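Local coordinates for protein cortical-lytic enzyme (Bacillus cereus, PDB 4S3J) that acts as an N-acetylglucosaminidase that degrades partially broken-down cortex peptidoglycan during spore germination, recognising the muramic acid delta-lactam of the spore wall, at residues V105-Y110 against P131-L136; I318-N323 against G403-W408; D146-E151 against Q196-T201; S140-R145 against T174-G179. All coordinates share one frame; numbering follows the deposited sequence.

Contact 1: residues V105-Y110 against P131-L136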
# COMPACT_ATOMS: atom_id res chain seq x y z
N VAL A 105 2.91 13.64 -2.64
CA VAL A 105 3.06 12.20 -2.84
C VAL A 105 2.23 11.77 -4.04
O VAL A 105 1.20 12.38 -4.35
CB VAL A 105 2.64 11.41 -1.55
CG1 VAL A 105 1.12 11.38 -1.38
CG2 VAL A 105 3.19 10.01 -1.56
N GLU A 106 2.66 10.72 -4.72
CA GLU A 106 1.81 10.05 -5.70
C GLU A 106 1.33 8.75 -5.07
O GLU A 106 2.11 8.06 -4.42
CB GLU A 106 2.53 9.80 -7.03
CG GLU A 106 2.90 11.12 -7.71
CD GLU A 106 3.29 10.99 -9.17
OE1 GLU A 106 3.24 9.89 -9.73
OE2 GLU A 106 3.62 12.04 -9.78
N SER A 107 0.05 8.46 -5.25
CA SER A 107 -0.58 7.27 -4.69
C SER A 107 -1.19 6.44 -5.80
O SER A 107 -1.78 6.99 -6.72
CB SER A 107 -1.65 7.67 -3.67
OG SER A 107 -2.60 8.51 -4.29
N ILE A 108 -1.08 5.12 -5.69
CA ILE A 108 -1.71 4.18 -6.59
C ILE A 108 -2.55 3.22 -5.77
O ILE A 108 -2.16 2.89 -4.65
CB ILE A 108 -0.70 3.34 -7.39
CG1 ILE A 108 0.27 4.25 -8.15
CG2 ILE A 108 -1.42 2.36 -8.32
CD1 ILE A 108 1.51 3.52 -8.59
N ALA A 109 -3.69 2.79 -6.29
CA ALA A 109 -4.38 1.62 -5.72
C ALA A 109 -4.80 0.66 -6.82
O ALA A 109 -5.29 1.08 -7.87
CB ALA A 109 -5.58 2.04 -4.91
N TYR A 110 -4.65 -0.63 -6.55
CA TYR A 110 -5.03 -1.69 -7.46
C TYR A 110 -6.43 -2.20 -7.17
O TYR A 110 -6.81 -2.31 -6.00
CB TYR A 110 -4.03 -2.86 -7.38
CG TYR A 110 -2.74 -2.59 -8.14
CD1 TYR A 110 -1.75 -1.79 -7.61
CD2 TYR A 110 -2.55 -3.13 -9.41
CE1 TYR A 110 -0.57 -1.54 -8.32
CE2 TYR A 110 -1.37 -2.87 -10.12
CZ TYR A 110 -0.39 -2.07 -9.56
OH TYR A 110 0.79 -1.77 -10.24
N PRO A 131 -10.84 9.56 -4.77
CA PRO A 131 -10.38 10.93 -4.50
C PRO A 131 -8.97 11.00 -3.92
O PRO A 131 -8.29 12.01 -4.10
CB PRO A 131 -11.40 11.45 -3.48
CG PRO A 131 -12.59 10.62 -3.65
CD PRO A 131 -12.11 9.27 -4.08
N PHE A 132 -8.53 9.92 -3.27
CA PHE A 132 -7.22 9.85 -2.63
C PHE A 132 -6.11 9.35 -3.57
O PHE A 132 -4.97 9.16 -3.11
CB PHE A 132 -7.26 8.90 -1.41
CG PHE A 132 -8.26 9.27 -0.35
CD1 PHE A 132 -9.56 8.78 -0.39
CD2 PHE A 132 -7.88 10.06 0.71
CE1 PHE A 132 -10.47 9.10 0.59
CE2 PHE A 132 -8.79 10.39 1.70
CZ PHE A 132 -10.08 9.91 1.64
N LEU A 133 -6.41 9.16 -4.86
CA LEU A 133 -5.50 8.50 -5.79
C LEU A 133 -4.91 9.38 -6.88
O LEU A 133 -5.62 10.18 -7.52
CB LEU A 133 -6.20 7.35 -6.48
CG LEU A 133 -6.76 6.25 -5.60
CD1 LEU A 133 -7.34 5.17 -6.53
CD2 LEU A 133 -5.70 5.67 -4.69
N THR A 134 -3.62 9.20 -7.15
CA THR A 134 -3.04 9.75 -8.37
C THR A 134 -3.38 8.83 -9.54
O THR A 134 -3.70 9.30 -10.66
CB THR A 134 -1.50 9.90 -8.26
OG1 THR A 134 -1.16 10.58 -7.04
CG2 THR A 134 -0.97 10.69 -9.46
N TYR A 135 -3.29 7.53 -9.27
CA TYR A 135 -3.53 6.49 -10.26
C TYR A 135 -4.45 5.40 -9.74
O TYR A 135 -4.36 5.03 -8.57
CB TYR A 135 -2.21 5.83 -10.66
CG TYR A 135 -1.18 6.72 -11.29
CD1 TYR A 135 -1.20 6.95 -12.64
CD2 TYR A 135 -0.18 7.31 -10.52
CE1 TYR A 135 -0.26 7.76 -13.23
CE2 TYR A 135 0.77 8.12 -11.10
CZ TYR A 135 0.72 8.34 -12.46
OH TYR A 135 1.65 9.14 -13.09
N LEU A 136 -5.31 4.87 -10.61
CA LEU A 136 -6.15 3.70 -10.35
C LEU A 136 -5.74 2.59 -11.30
O LEU A 136 -5.72 2.79 -12.53
CB LEU A 136 -7.63 4.03 -10.51
CG LEU A 136 -8.61 2.87 -10.32
CD1 LEU A 136 -8.56 2.30 -8.88
CD2 LEU A 136 -10.02 3.31 -10.67

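Contact 2: residues I318-N323 against G403-W408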
# COMPACT_ATOMS: atom_id res chain seq x y z
N ILE A 318 10.50 5.76 -7.47
CA ILE A 318 10.15 4.60 -6.65
C ILE A 318 8.78 4.75 -5.97
O ILE A 318 8.55 5.69 -5.20
CB ILE A 318 11.22 4.33 -5.57
CG1 ILE A 318 12.56 4.03 -6.23
CG2 ILE A 318 10.79 3.16 -4.67
CD1 ILE A 318 13.76 4.05 -5.30
N MET A 319 7.89 3.80 -6.27
CA MET A 319 6.62 3.66 -5.57
C MET A 319 6.71 2.44 -4.67
O MET A 319 6.91 1.33 -5.15
CB MET A 319 5.44 3.52 -6.53
CG MET A 319 5.33 4.61 -7.59
SD MET A 319 4.91 6.22 -6.88
CE MET A 319 5.73 7.32 -8.04
N MET A 320 6.60 2.67 -3.37
CA MET A 320 6.65 1.60 -2.37
C MET A 320 5.34 0.82 -2.33
O MET A 320 4.28 1.39 -2.04
CB MET A 320 6.94 2.20 -0.98
CG MET A 320 7.02 1.17 0.15
SD MET A 320 7.13 1.97 1.77
CE MET A 320 5.44 2.54 1.97
N GLY A 321 5.41 -0.47 -2.60
CA GLY A 321 4.24 -1.33 -2.48
C GLY A 321 3.81 -1.46 -1.03
O GLY A 321 4.65 -1.59 -0.14
N GLN A 322 2.50 -1.38 -0.80
CA GLN A 322 1.95 -1.51 0.54
C GLN A 322 0.70 -2.37 0.54
O GLN A 322 -0.28 -2.05 -0.11
CB GLN A 322 1.63 -0.14 1.11
CG GLN A 322 1.05 -0.18 2.52
CD GLN A 322 2.04 -0.75 3.54
OE1 GLN A 322 3.20 -0.35 3.59
NE2 GLN A 322 1.57 -1.71 4.34
N ASN A 323 0.72 -3.44 1.33
CA ASN A 323 -0.44 -4.29 1.54
C ASN A 323 -1.46 -3.60 2.42
O ASN A 323 -1.09 -2.92 3.39
CB ASN A 323 -0.02 -5.61 2.19
CG ASN A 323 0.75 -5.39 3.48
OD1 ASN A 323 1.87 -4.86 3.46
ND2 ASN A 323 0.13 -5.74 4.61
N GLY A 403 9.09 8.49 -4.38
CA GLY A 403 8.00 9.15 -5.08
C GLY A 403 6.61 8.93 -4.54
O GLY A 403 5.76 9.82 -4.60
N GLY A 404 6.33 7.73 -4.04
CA GLY A 404 4.97 7.43 -3.69
C GLY A 404 4.74 6.06 -3.10
O GLY A 404 5.68 5.39 -2.66
N ILE A 405 3.47 5.68 -3.07
CA ILE A 405 3.02 4.46 -2.43
C ILE A 405 1.97 3.80 -3.32
O ILE A 405 1.15 4.48 -3.94
CB ILE A 405 2.47 4.76 -1.00
CG1 ILE A 405 2.06 3.49 -0.26
CG2 ILE A 405 1.30 5.72 -1.06
CD1 ILE A 405 1.81 3.74 1.21
N SER A 406 2.00 2.47 -3.40
CA SER A 406 1.09 1.71 -4.22
C SER A 406 0.38 0.65 -3.39
O SER A 406 1.02 -0.25 -2.85
CB SER A 406 1.86 1.06 -5.39
OG SER A 406 1.01 0.27 -6.20
N TYR A 407 -0.94 0.76 -3.30
CA TYR A 407 -1.72 -0.09 -2.41
C TYR A 407 -2.32 -1.32 -3.09
O TYR A 407 -3.01 -1.20 -4.10
CB TYR A 407 -2.84 0.72 -1.81
CG TYR A 407 -2.44 1.77 -0.81
CD1 TYR A 407 -2.11 1.42 0.51
CD2 TYR A 407 -2.43 3.11 -1.14
CE1 TYR A 407 -1.77 2.39 1.45
CE2 TYR A 407 -2.10 4.10 -0.19
CZ TYR A 407 -1.77 3.73 1.10
OH TYR A 407 -1.46 4.67 2.07
N TRP A 408 -2.10 -2.50 -2.49
CA TRP A 408 -2.78 -3.74 -2.87
C TRP A 408 -3.67 -4.16 -1.69
O TRP A 408 -3.13 -4.58 -0.65
CB TRP A 408 -1.79 -4.86 -3.19
CG TRP A 408 -2.49 -6.06 -3.78
CD1 TRP A 408 -3.12 -7.07 -3.10
CD2 TRP A 408 -2.67 -6.36 -5.16
NE1 TRP A 408 -3.66 -7.98 -3.98
CE2 TRP A 408 -3.40 -7.55 -5.26
CE3 TRP A 408 -2.28 -5.72 -6.34
CZ2 TRP A 408 -3.75 -8.13 -6.47
CZ3 TRP A 408 -2.63 -6.29 -7.55
CH2 TRP A 408 -3.35 -7.49 -7.60

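Contact 3: residues D146-E151 against Q196-T201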
# COMPACT_ATOMS: atom_id res chain seq x y z
N ASP A 146 -0.83 -13.71 -29.78
CA ASP A 146 -1.02 -13.04 -31.07
C ASP A 146 -0.87 -11.52 -30.95
O ASP A 146 -1.11 -10.80 -31.91
CB ASP A 146 -2.37 -13.41 -31.68
CG ASP A 146 -3.55 -12.96 -30.84
OD1 ASP A 146 -3.35 -12.44 -29.73
OD2 ASP A 146 -4.70 -13.17 -31.30
N GLY A 147 -0.45 -11.04 -29.79
CA GLY A 147 -0.19 -9.63 -29.60
C GLY A 147 -1.43 -8.81 -29.32
O GLY A 147 -1.41 -7.59 -29.48
N THR A 148 -2.52 -9.46 -28.94
CA THR A 148 -3.74 -8.76 -28.53
C THR A 148 -3.84 -8.86 -27.01
O THR A 148 -3.03 -9.53 -26.37
CB THR A 148 -5.02 -9.35 -29.20
OG1 THR A 148 -5.26 -10.69 -28.73
CG2 THR A 148 -4.89 -9.33 -30.72
N LEU A 149 -4.83 -8.17 -26.45
CA LEU A 149 -5.08 -8.13 -25.02
C LEU A 149 -6.47 -8.69 -24.70
O LEU A 149 -7.43 -8.42 -25.42
CB LEU A 149 -4.99 -6.69 -24.50
CG LEU A 149 -3.66 -5.92 -24.63
CD1 LEU A 149 -3.84 -4.43 -24.30
CD2 LEU A 149 -2.60 -6.50 -23.71
N LYS A 150 -6.56 -9.43 -23.60
CA LYS A 150 -7.84 -9.79 -23.01
C LYS A 150 -8.29 -8.69 -22.06
O LYS A 150 -7.63 -8.45 -21.05
CB LYS A 150 -7.73 -11.10 -22.22
CG LYS A 150 -9.06 -11.60 -21.70
CD LYS A 150 -8.90 -12.82 -20.82
CE LYS A 150 -10.24 -13.20 -20.19
NZ LYS A 150 -10.12 -14.38 -19.30
N GLU A 151 -9.39 -8.02 -22.40
CA GLU A 151 -9.88 -6.92 -21.58
C GLU A 151 -10.68 -7.45 -20.39
O GLU A 151 -11.52 -8.34 -20.57
CB GLU A 151 -10.78 -5.98 -22.38
CG GLU A 151 -10.10 -5.28 -23.54
CD GLU A 151 -10.87 -4.06 -24.00
OE1 GLU A 151 -11.85 -3.66 -23.33
OE2 GLU A 151 -10.49 -3.48 -25.04
N GLN A 196 5.50 -8.42 -31.48
CA GLN A 196 5.74 -7.32 -30.54
C GLN A 196 5.27 -5.99 -31.14
O GLN A 196 4.73 -5.15 -30.45
CB GLN A 196 7.22 -7.25 -30.14
CG GLN A 196 7.50 -6.21 -29.09
CD GLN A 196 8.96 -6.16 -28.69
OE1 GLN A 196 9.62 -5.13 -28.85
NE2 GLN A 196 9.46 -7.25 -28.13
N ASN A 197 5.47 -5.81 -32.45
CA ASN A 197 5.05 -4.56 -33.08
C ASN A 197 3.53 -4.41 -33.05
O ASN A 197 3.01 -3.34 -32.76
CB ASN A 197 5.56 -4.51 -34.53
CG ASN A 197 5.11 -3.27 -35.26
OD1 ASN A 197 5.44 -2.15 -34.87
ND2 ASN A 197 4.32 -3.46 -36.32
N LYS A 198 2.84 -5.51 -33.33
CA LYS A 198 1.38 -5.55 -33.26
C LYS A 198 0.90 -5.31 -31.84
O LYS A 198 -0.07 -4.59 -31.61
CB LYS A 198 0.86 -6.90 -33.75
CG LYS A 198 -0.66 -7.06 -33.66
CD LYS A 198 -1.14 -8.35 -34.34
CE LYS A 198 -2.62 -8.60 -34.05
NZ LYS A 198 -3.03 -10.03 -34.26
N PHE A 199 1.60 -5.92 -30.90
CA PHE A 199 1.29 -5.79 -29.47
C PHE A 199 1.35 -4.34 -29.03
O PHE A 199 0.40 -3.83 -28.40
CB PHE A 199 2.29 -6.66 -28.67
CG PHE A 199 1.99 -6.79 -27.19
CD1 PHE A 199 0.73 -7.17 -26.74
CD2 PHE A 199 2.99 -6.60 -26.27
CE1 PHE A 199 0.47 -7.32 -25.39
CE2 PHE A 199 2.74 -6.75 -24.90
CZ PHE A 199 1.47 -7.13 -24.48
N ILE A 200 2.44 -3.66 -29.35
CA ILE A 200 2.59 -2.26 -28.93
C ILE A 200 1.52 -1.40 -29.60
O ILE A 200 0.96 -0.51 -28.98
CB ILE A 200 4.01 -1.73 -29.26
CG1 ILE A 200 5.04 -2.50 -28.45
CG2 ILE A 200 4.10 -0.23 -28.96
CD1 ILE A 200 6.47 -2.19 -28.79
N THR A 201 1.24 -1.67 -30.87
CA THR A 201 0.17 -0.95 -31.56
C THR A 201 -1.16 -1.12 -30.84
O THR A 201 -1.88 -0.14 -30.63
CB THR A 201 0.05 -1.44 -33.02
OG1 THR A 201 1.23 -1.05 -33.73
CG2 THR A 201 -1.14 -0.82 -33.71
O HOH W 1 -5.53 -11.80 -34.12

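Contact 4: residues S140-R145 against T174-G179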
# COMPACT_ATOMS: atom_id res chain seq x y z
N SER A 140 -6.51 -7.11 -14.50
CA SER A 140 -5.52 -6.64 -15.47
C SER A 140 -5.99 -6.97 -16.90
O SER A 140 -6.96 -7.68 -17.08
CB SER A 140 -4.16 -7.31 -15.25
OG SER A 140 -4.20 -8.67 -15.67
N PHE A 141 -5.29 -6.42 -17.88
CA PHE A 141 -5.36 -6.87 -19.27
C PHE A 141 -4.31 -7.95 -19.45
O PHE A 141 -3.14 -7.71 -19.17
CB PHE A 141 -5.07 -5.73 -20.24
CG PHE A 141 -6.14 -4.69 -20.34
CD1 PHE A 141 -6.39 -3.83 -19.27
CD2 PHE A 141 -6.87 -4.53 -21.50
CE1 PHE A 141 -7.36 -2.86 -19.37
CE2 PHE A 141 -7.85 -3.55 -21.60
CZ PHE A 141 -8.09 -2.71 -20.53
N GLU A 142 -4.71 -9.13 -19.93
CA GLU A 142 -3.77 -10.23 -20.11
C GLU A 142 -3.25 -10.24 -21.55
O GLU A 142 -4.04 -10.25 -22.48
CB GLU A 142 -4.43 -11.56 -19.74
CG GLU A 142 -4.89 -11.55 -18.27
CD GLU A 142 -5.55 -12.83 -17.78
OE1 GLU A 142 -5.83 -13.74 -18.59
OE2 GLU A 142 -5.81 -12.91 -16.56
N ALA A 143 -1.93 -10.22 -21.70
CA ALA A 143 -1.28 -10.30 -23.00
C ALA A 143 -1.53 -11.67 -23.60
O ALA A 143 -1.56 -12.66 -22.88
CB ALA A 143 0.19 -10.04 -22.85
N LYS A 144 -1.65 -11.71 -24.93
CA LYS A 144 -1.89 -12.95 -25.67
C LYS A 144 -0.79 -13.16 -26.69
O LYS A 144 -0.12 -12.22 -27.08
CB LYS A 144 -3.27 -12.91 -26.34
CG LYS A 144 -4.39 -12.99 -25.31
CD LYS A 144 -5.74 -12.51 -25.82
CE LYS A 144 -6.24 -13.19 -27.08
NZ LYS A 144 -7.42 -12.42 -27.60
N ARG A 145 -0.63 -14.41 -27.13
CA ARG A 145 0.47 -14.78 -28.01
C ARG A 145 0.35 -14.21 -29.42
O ARG A 145 1.32 -14.24 -30.18
CB ARG A 145 0.58 -16.30 -28.06
CG ARG A 145 1.15 -16.90 -26.79
CD ARG A 145 1.13 -18.42 -26.81
NE ARG A 145 1.48 -18.96 -25.50
CZ ARG A 145 2.26 -20.02 -25.29
NH1 ARG A 145 2.76 -20.72 -26.32
NH2 ARG A 145 2.52 -20.39 -24.05
N THR A 174 -0.51 -7.81 -17.97
CA THR A 174 0.17 -8.94 -17.36
C THR A 174 0.49 -10.04 -18.36
O THR A 174 -0.18 -10.17 -19.40
CB THR A 174 -0.67 -9.59 -16.23
OG1 THR A 174 -1.98 -9.93 -16.71
CG2 THR A 174 -0.83 -8.64 -15.06
N ASN A 175 1.49 -10.85 -18.03
CA ASN A 175 1.77 -12.05 -18.81
C ASN A 175 1.17 -13.29 -18.15
O ASN A 175 1.86 -14.27 -17.85
CB ASN A 175 3.28 -12.24 -19.01
CG ASN A 175 4.01 -12.41 -17.71
OD1 ASN A 175 3.69 -11.76 -16.70
ND2 ASN A 175 5.03 -13.27 -17.71
N ILE A 176 -0.14 -13.21 -17.88
CA ILE A 176 -0.89 -14.32 -17.30
C ILE A 176 -1.56 -15.17 -18.37
O ILE A 176 -2.20 -14.63 -19.28
CB ILE A 176 -1.93 -13.80 -16.32
CG1 ILE A 176 -1.22 -13.19 -15.12
CG2 ILE A 176 -2.85 -14.94 -15.86
CD1 ILE A 176 -2.14 -12.41 -14.17
N GLU A 177 -1.39 -16.49 -18.25
CA GLU A 177 -2.10 -17.46 -19.07
C GLU A 177 -2.74 -18.46 -18.14
O GLU A 177 -2.05 -19.02 -17.29
CB GLU A 177 -1.14 -18.20 -20.02
CG GLU A 177 -0.61 -17.37 -21.15
CD GLU A 177 0.14 -18.19 -22.21
OE1 GLU A 177 1.07 -18.96 -21.87
OE2 GLU A 177 -0.23 -18.07 -23.40
N ASN A 178 -4.04 -18.70 -18.31
CA ASN A 178 -4.78 -19.64 -17.49
C ASN A 178 -4.52 -19.43 -15.99
O ASN A 178 -4.31 -20.38 -15.24
CB ASN A 178 -4.41 -21.07 -17.89
CG ASN A 178 -4.72 -21.35 -19.36
OD1 ASN A 178 -3.88 -21.87 -20.10
ND2 ASN A 178 -5.93 -20.99 -19.80
N GLY A 179 -4.54 -18.17 -15.57
CA GLY A 179 -4.48 -17.82 -14.16
C GLY A 179 -3.10 -17.83 -13.54
O GLY A 179 -2.96 -17.63 -12.34
O HOH W 2 -6.10 -16.28 -17.05
O HOH W 3 -2.89 -14.68 -21.93

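Contact 1: residues V105-Y110 against P131-L136
The hydroxyl of Ser107 reaches across to the chain that leads into the next strand and donates to Phe132 O at 2.7 Å, in the carbonyl plane and on a lone pair. Its first torsion (57°) sets OG between the backbone N and the carbonyl carbon, and from there the same oxygen also accepts from Thr134 N at 3.1 Å. Thr134 replies with OG1, which lies beside its own backbone N (chi1 -49°) and takes the Ser107 N-H at 3.0 Å, nearly straight (164°); Thr428 O is a further partner of this hydroxyl. The Thr134 N-H is shared between Ser107 OG and Ser107 O, neither bond straight, and Tyr135 N meets Ser107 O more nearly end-on. These bonds start the parallel pairing of strands 104-111 and 135-143, the first beta-alpha-beta unit of the TIM barrel, with helix 120-129 as its crossover. Ile108 and Tyr135 share one face of the sheet, where Ile108 CG1 packs on Tyr135 CB at 3.9 Å. Glu106 OE1 meets the edge of the Tyr135 ring at CE2 (3.3 Å), while OE2 forms a salt bridge with Lys430. On the other face, with Ala109 and Leu136, the methyl Leu133 CD2 lies 3.6 Å from Ala109 CB.

Contact 2: residues I318-N323 against G403-W408
Gly403 opens the pairing with a weak bond from its N to Ile318 O, an acceptor shared with Gly404 N at 3.2 Å. At Gly404 the Met319 side chain folds over the strand, bent at chi2 (-68°), and lays SD 3.4 Å from Gly404 CA, the place a side chain would occupy. Gly404 O in turn accepts from Met320 N. Ile405 projects from the other face, where its CD1 touches Met320 CE at 3.9 Å, the two side chains running side by side in the same direction, and also meets Gln322 CB. Ser406 continues the parallel ladder, its N bonding to Met320 O at 2.9 Å and its O accepting from Gln322 N at 2.8 Å. Tyr407 approaches Gln322 CG obliquely with CE1, the ring and amide planes 61° apart; the amide itself is turned so that NE2 donates to Asn323 O at 3.1 Å. Trp408 N closes the run on Gln322 O, and its indole stands about 8 Å, side chain to side chain, from Glu220, the probable proton donor. In this TIM barrel the pair is flanked by strands 278-281 and 104-111, and Met320, Gln322, Ile405 and Tyr407 pack against helix 387-400.

Contact 3: residues D146-E151 against Q196-T201
Gly147 brings the two backbones together: its CA lies 4.1 Å from that of Phe199, where the loop after strand 135-143 runs past helix 193-210. This is a loop-on-helix contact at the periphery of the TIM barrel, and the loop turns back through Gly147 with positive phi (81°) before entering the short strand 149-150. The carbonyl of Gly147 faces the helix, where its oxygen receives a CA-H...O contact from Phe199 CA at 3.2 Å and also a hydrogen bond from the side-chain ND2 of Asn202, one turn further along. Glycine's lack of a side chain allows this close approach, since a CB would point toward the helix. The Phe199 ring, with CG anti to the backbone N (chi1 -172°), presents its edge to Gly147 O, which lies near the ring plane. Toward the barrel, the Leu149 and Phe199 side chains cross at about a right angle, with Leu149 CD2 3.6 Å from Phe199 CE1, an apolar patch that Ile173 of strand 168-177 extends. On the more exposed flank, Lys198 stretches fully extended alongside Thr148 and donates from NZ to Asp146 O at 3.1 Å. The Asp146 carboxylate serves its own loop: OD1 takes the backbone N-H of Thr148, an Asx turn, and also the Thr148 hydroxyl at 2.8 Å, both from one face of its plane. The opposite charges of Lys198 and Asp146 are joined only indirectly, through a water that accepts from Lys198 NZ at 3.1 Å and donates to Asp146 OD2 at 3.2 Å.

Contact 4: residues S140-R145 against T174-G179
Strands 135-143 and 168-177 run parallel here with Glu142 beside Thr174, their CA atoms 5.0 Å apart, and Thr174 is held at both ends, its N donating to Phe141 O and its O accepting from Ala143 N along an almost straight line (N-H...O 174°). Before this pair, the hydroxyls of Ser140 and Thr174 meet, OG to OG1, at 2.8 Å. Each is turned by its first torsion into the position between backbone N and carbonyl carbon (73° for Ser140), and the Thr174 methyl CG2 packs against Ser140 CB. The peptide bond before Ser140 is cis. These are neighbouring strands of the family 18 TIM barrel, at the end that carries the active site: the Thr174 side chain is about 7 Å from that of Glu220, the probable proton donor, and the adjacent Asn175 donates to Glu220 O. Beyond the ladder the backbones diverge, and one water spans the gap, donating to both Ala143 O and Ile176 O. Glu142, extended beyond CG, crosses Ile176 obliquely and brings its carboxylate oxygen OE2 3.7 Å from Ile176 CG2. Farthest out, Arg145 grips Glu177 side-on, NE to OE2 at 2.9 Å and NH2 to OE1 at 3.0 Å; guanidinium and carboxylate are nearly coplanar, 15° apart, and OE1 also bonds to Ser182.

In the fold
From the N terminus, contact 1 closes the first short loop of the barrel, bringing strand 135-143 beside strand 104-111 across helix 120-129. The same strand then runs on into contact 4, which joins its far end to strand 168-177. Contact 3 begins just after, before contact 4 has closed, and ends on helix 193-210, so the two cross; Lys150 N bonds to Glu142 O, and Phe199 packs on Ala143 where they meet. Contact 2 comes last and in series, closing a much longer loop between strands 318-330 and 404-408. Strand 404-408 also pairs with 104-111, and the bonds of Ile108 to Ile405 and Tyr407 that link contacts 1 and 2 join the barrel's last strand to its first.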